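Local coordinates for uncharacterized protein (Staphylococcus aureus subsp. aureus, PDB 4H0A) that is of unknown function but belongs to the CAP (cysteine-rich secretory protein) family and carries a CAP-associated N-terminal region, at residues A[256-261]-A[269-274]; A[234-239]-A[308-313]. All blocks are in the same frame, centred on the assembly; numbering follows the deposited sequence.

Contact 1. Residues A[256-261]-A[269-274]; sequences ALRGQL and KTTAQN
In the alpha-beta-alpha sandwich of the CAP domain, helix 254-263 lies over one face of the central sheet, and Leu257 and Leu261, one turn apart, set it down on Thr271 of strand 270-277. The axes of the two short segments stay 9.5 Å apart at an angle of 127°, so the gap is filled mainly by side chains. Leu261 CD1 is equally near both branches of the threonine, 3.7 Å from Thr271 CG2 and 3.7 Å from Thr271 OG1. Leu257 also meets Thr271 end on, with Leu257 CD2 4.0 Å from Thr271 OG1. Leu257 CD2 is likewise 4.0 Å from Gln273 CB, where the two side chains pass at a slant. With Thr271 OG1 anti to the backbone N (chi1 -167°), the hydroxyl sits beside the leucines yet is satisfied by a hydrogen bond to Phe320 O. At the exposed border Arg258 CG lies 4.2 Å from Thr271 CG2, and the same methyl is at the edge of the guanidinium, near its plane. The contact is van der Waals packing, mostly buried, with no hydrogen bond between the segments. Ile319 of the adjacent strand 315-322 extends the floor under Leu257 and Thr271, while Leu231 of helix 229-242 packs against Leu261.

Contact 2. Residues A[234-239]-A[308-313]; sequences IASNNL and GGDVMR
Chi1 of -168° in Asp310 and -165° in Leu239 puts each CG anti to its own backbone N, directing the carboxylate onto the helix at Ser236 and, with Leu239 chi2 at 51°, bringing Leu239 CD2 to the strand. Asp310 OD2 lies against the helix surface, 3.4 Å from Ser236 CA and 3.5 Å from Ser236 OG, but no hydrogen bond is formed across the segments. Leu239 CD2 is a further neighbour, 3.7 Å from Asp310 OD2. Farther along, Leu239 and selenomethionine Met312 run alongside each other, pointing opposite ways; the 3.4 Å from Leu239 CD2 to Met312 CG is a close carbon-carbon approach. The backbones come nearest at Ala235 and Gly309, whose CA atoms are 5.1 Å apart. Ala235 CB sits on the Gly309 backbone, 3.6 Å from Gly309 CA, and the neighbouring position that faces the helix is Gly308, which has no side chain. This agrees with an axis separation of 6.5 Å between the short segments, which cross at -42°. Ile319 of strand 315-322 continues the sheet surface beneath Ala235, and Tyr315 of that strand touches Leu239. Across strand 306-312, helix 201-219 packs Gln205 and Leu206 against Val311, whose CB points away from helix 229-242.

In the fold
From the N terminus, the chain passes through the CAP-associated region before entering the CAP domain, to which all four segments belong. Helix 229-242 comes first and opens the long loop that contact 2 closes at strand 306-312, with 68 residues between its segments. Contact 1 is nested inside it: helix 254-263 follows helix 229-242, and the short loop it closes has seven residues separating 256-261 from 269-274. The two contacts, with centres about 13 Å apart, place successive helices on one mixed sheet, in which strand 315-322 runs between 270-277 and 306-312. They also touch directly, since Asn238 of 234-239 packs against Gln273 of 269-274.

Contact 1. Residues A[256-261]-A[269-274]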
# COMPACT_ATOMS: atom_id res chain seq x y z
N ALA A 256 27.36 -3.93 0.31
CA ALA A 256 26.83 -4.81 -0.74
C ALA A 256 26.11 -3.99 -1.83
O ALA A 256 26.18 -4.36 -3.00
CB ALA A 256 25.87 -5.83 -0.15
N LEU A 257 25.44 -2.88 -1.45
CA LEU A 257 24.74 -2.01 -2.40
C LEU A 257 25.74 -1.17 -3.21
O LEU A 257 25.69 -1.17 -4.44
CB LEU A 257 23.75 -1.09 -1.67
CG LEU A 257 23.01 -0.03 -2.51
CD1 LEU A 257 22.28 -0.66 -3.66
CD2 LEU A 257 22.06 0.77 -1.65
N ARG A 258 26.64 -0.44 -2.52
CA ARG A 258 27.64 0.40 -3.18
C ARG A 258 28.65 -0.45 -3.98
O ARG A 258 29.17 0.02 -4.99
CB ARG A 258 28.37 1.30 -2.19
CG ARG A 258 27.50 2.48 -1.78
CD ARG A 258 28.11 3.32 -0.68
NE ARG A 258 27.37 4.57 -0.50
CZ ARG A 258 27.66 5.50 0.41
NH1 ARG A 258 28.69 5.33 1.24
NH2 ARG A 258 26.93 6.61 0.49
N GLY A 259 28.89 -1.69 -3.54
CA GLY A 259 29.76 -2.63 -4.24
C GLY A 259 29.12 -3.15 -5.51
O GLY A 259 29.80 -3.28 -6.53
N GLN A 260 27.80 -3.45 -5.47
CA GLN A 260 27.07 -3.93 -6.63
C GLN A 260 26.90 -2.82 -7.68
O GLN A 260 26.91 -3.12 -8.87
CB GLN A 260 25.70 -4.52 -6.25
CG GLN A 260 25.77 -5.96 -5.77
CD GLN A 260 24.41 -6.49 -5.35
OE1 GLN A 260 24.01 -6.39 -4.19
NE2 GLN A 260 23.66 -7.05 -6.29
N LEU A 261 26.76 -1.54 -7.26
CA LEU A 261 26.63 -0.43 -8.20
C LEU A 261 27.93 -0.22 -8.97
O LEU A 261 27.89 -0.03 -10.19
CB LEU A 261 26.22 0.87 -7.49
CG LEU A 261 24.78 0.93 -7.01
CD1 LEU A 261 24.61 1.95 -5.91
CD2 LEU A 261 23.83 1.26 -8.14
N LYS A 269 25.58 9.90 -7.76
CA LYS A 269 26.08 10.81 -6.73
C LYS A 269 25.77 10.22 -5.35
O LYS A 269 26.66 10.13 -4.51
CB LYS A 269 25.46 12.21 -6.87
CG LYS A 269 25.94 12.95 -8.12
CD LYS A 269 25.50 14.42 -8.16
CE LYS A 269 24.43 14.69 -9.20
NZ LYS A 269 24.14 16.14 -9.32
N THR A 270 24.51 9.82 -5.12
CA THR A 270 24.07 9.20 -3.87
C THR A 270 23.10 8.05 -4.14
O THR A 270 22.52 7.95 -5.22
CB THR A 270 23.42 10.24 -2.93
OG1 THR A 270 22.32 10.85 -3.59
CG2 THR A 270 24.42 11.29 -2.45
N THR A 271 22.94 7.18 -3.13
CA THR A 271 22.06 6.02 -3.21
C THR A 271 21.59 5.59 -1.82
O THR A 271 22.26 5.86 -0.82
CB THR A 271 22.79 4.85 -3.91
OG1 THR A 271 21.83 3.85 -4.26
CG2 THR A 271 23.90 4.25 -3.06
N ALA A 272 20.46 4.89 -1.77
CA ALA A 272 19.90 4.37 -0.53
C ALA A 272 18.94 3.23 -0.84
O ALA A 272 18.67 2.97 -2.01
CB ALA A 272 19.19 5.47 0.23
N GLN A 273 18.44 2.55 0.20
CA GLN A 273 17.56 1.41 0.00
C GLN A 273 16.53 1.29 1.11
O GLN A 273 16.87 1.42 2.28
CB GLN A 273 18.41 0.13 -0.04
CG GLN A 273 17.63 -1.15 -0.32
CD GLN A 273 18.51 -2.38 -0.35
OE1 GLN A 273 19.72 -2.32 -0.08
NE2 GLN A 273 17.91 -3.52 -0.64
N ASN A 274 15.28 0.98 0.73
CA ASN A 274 14.19 0.71 1.65
C ASN A 274 13.84 -0.74 1.52
O ASN A 274 13.77 -1.24 0.39
CB ASN A 274 12.98 1.60 1.36
CG ASN A 274 13.09 3.00 1.89
OD1 ASN A 274 14.10 3.38 2.46
ND2 ASN A 274 12.06 3.80 1.69

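Contact 2. Residues A[234-239]-A[308-313]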
# COMPACT_ATOMS: atom_id res chain seq x y z
N ILE A 234 20.05 -5.24 -9.60
CA ILE A 234 20.84 -5.21 -8.37
C ILE A 234 19.93 -5.55 -7.17
O ILE A 234 20.31 -6.36 -6.34
CB ILE A 234 21.56 -3.84 -8.19
CG1 ILE A 234 22.70 -3.69 -9.22
CG2 ILE A 234 22.09 -3.67 -6.75
CD1 ILE A 234 23.17 -2.25 -9.45
N ALA A 235 18.72 -4.96 -7.11
CA ALA A 235 17.75 -5.21 -6.03
C ALA A 235 17.36 -6.68 -5.96
O ALA A 235 17.29 -7.23 -4.86
CB ALA A 235 16.50 -4.37 -6.24
N SER A 236 17.13 -7.31 -7.12
CA SER A 236 16.77 -8.72 -7.19
C SER A 236 17.92 -9.61 -6.70
O SER A 236 17.67 -10.52 -5.92
CB SER A 236 16.36 -9.09 -8.61
OG SER A 236 16.05 -10.47 -8.71
N ASN A 237 19.16 -9.35 -7.15
CA ASN A 237 20.34 -10.11 -6.70
C ASN A 237 20.61 -9.88 -5.24
O ASN A 237 20.93 -10.84 -4.53
CB ASN A 237 21.60 -9.75 -7.49
CG ASN A 237 21.75 -10.51 -8.77
OD1 ASN A 237 21.17 -11.58 -8.95
ND2 ASN A 237 22.54 -9.99 -9.69
N ASN A 238 20.48 -8.63 -4.78
CA ASN A 238 20.71 -8.30 -3.37
C ASN A 238 19.69 -9.03 -2.50
O ASN A 238 20.05 -9.60 -1.48
CB ASN A 238 20.64 -6.78 -3.15
CG ASN A 238 21.16 -6.31 -1.82
OD1 ASN A 238 21.84 -7.03 -1.08
ND2 ASN A 238 20.91 -5.05 -1.52
N LEU A 239 18.45 -9.09 -2.97
CA LEU A 239 17.40 -9.76 -2.22
C LEU A 239 17.59 -11.27 -2.21
O LEU A 239 17.46 -11.90 -1.16
CB LEU A 239 16.03 -9.42 -2.82
CG LEU A 239 14.82 -9.73 -1.97
CD1 LEU A 239 14.98 -9.15 -0.57
CD2 LEU A 239 13.57 -9.16 -2.61
N GLY A 308 14.72 1.33 -8.59
CA GLY A 308 14.61 -0.04 -9.08
C GLY A 308 14.45 -0.95 -7.89
O GLY A 308 15.08 -0.72 -6.86
N GLY A 309 13.56 -1.91 -7.99
CA GLY A 309 13.30 -2.78 -6.85
C GLY A 309 13.01 -4.20 -7.21
O GLY A 309 13.18 -4.62 -8.36
N ASP A 310 12.60 -4.96 -6.21
CA ASP A 310 12.19 -6.34 -6.38
C ASP A 310 11.21 -6.72 -5.29
O ASP A 310 11.25 -6.17 -4.20
CB ASP A 310 13.40 -7.29 -6.36
CG ASP A 310 13.06 -8.70 -6.83
OD1 ASP A 310 12.22 -8.84 -7.74
OD2 ASP A 310 13.63 -9.65 -6.28
N VAL A 311 10.30 -7.63 -5.62
CA VAL A 311 9.34 -8.20 -4.68
C VAL A 311 9.40 -9.71 -4.84
O VAL A 311 9.14 -10.19 -5.93
CB VAL A 311 7.89 -7.67 -4.90
CG1 VAL A 311 6.91 -8.33 -3.93
CG2 VAL A 311 7.85 -6.15 -4.78
N MSE A 312 9.76 -10.45 -3.79
CA MSE A 312 9.70 -11.91 -3.88
C MSE A 312 9.24 -12.46 -2.56
O MSE A 312 9.91 -12.27 -1.54
CB MSE A 312 10.98 -12.61 -4.37
CG MSE A 312 12.27 -11.96 -3.97
SE MSE A 312 13.80 -13.10 -4.51
CE MSE A 312 13.47 -13.20 -6.46
N ARG A 313 8.05 -13.10 -2.60
CA ARG A 313 7.36 -13.74 -1.49
C ARG A 313 7.06 -12.69 -0.41
O ARG A 313 6.28 -11.77 -0.69
CB ARG A 313 8.15 -14.97 -0.96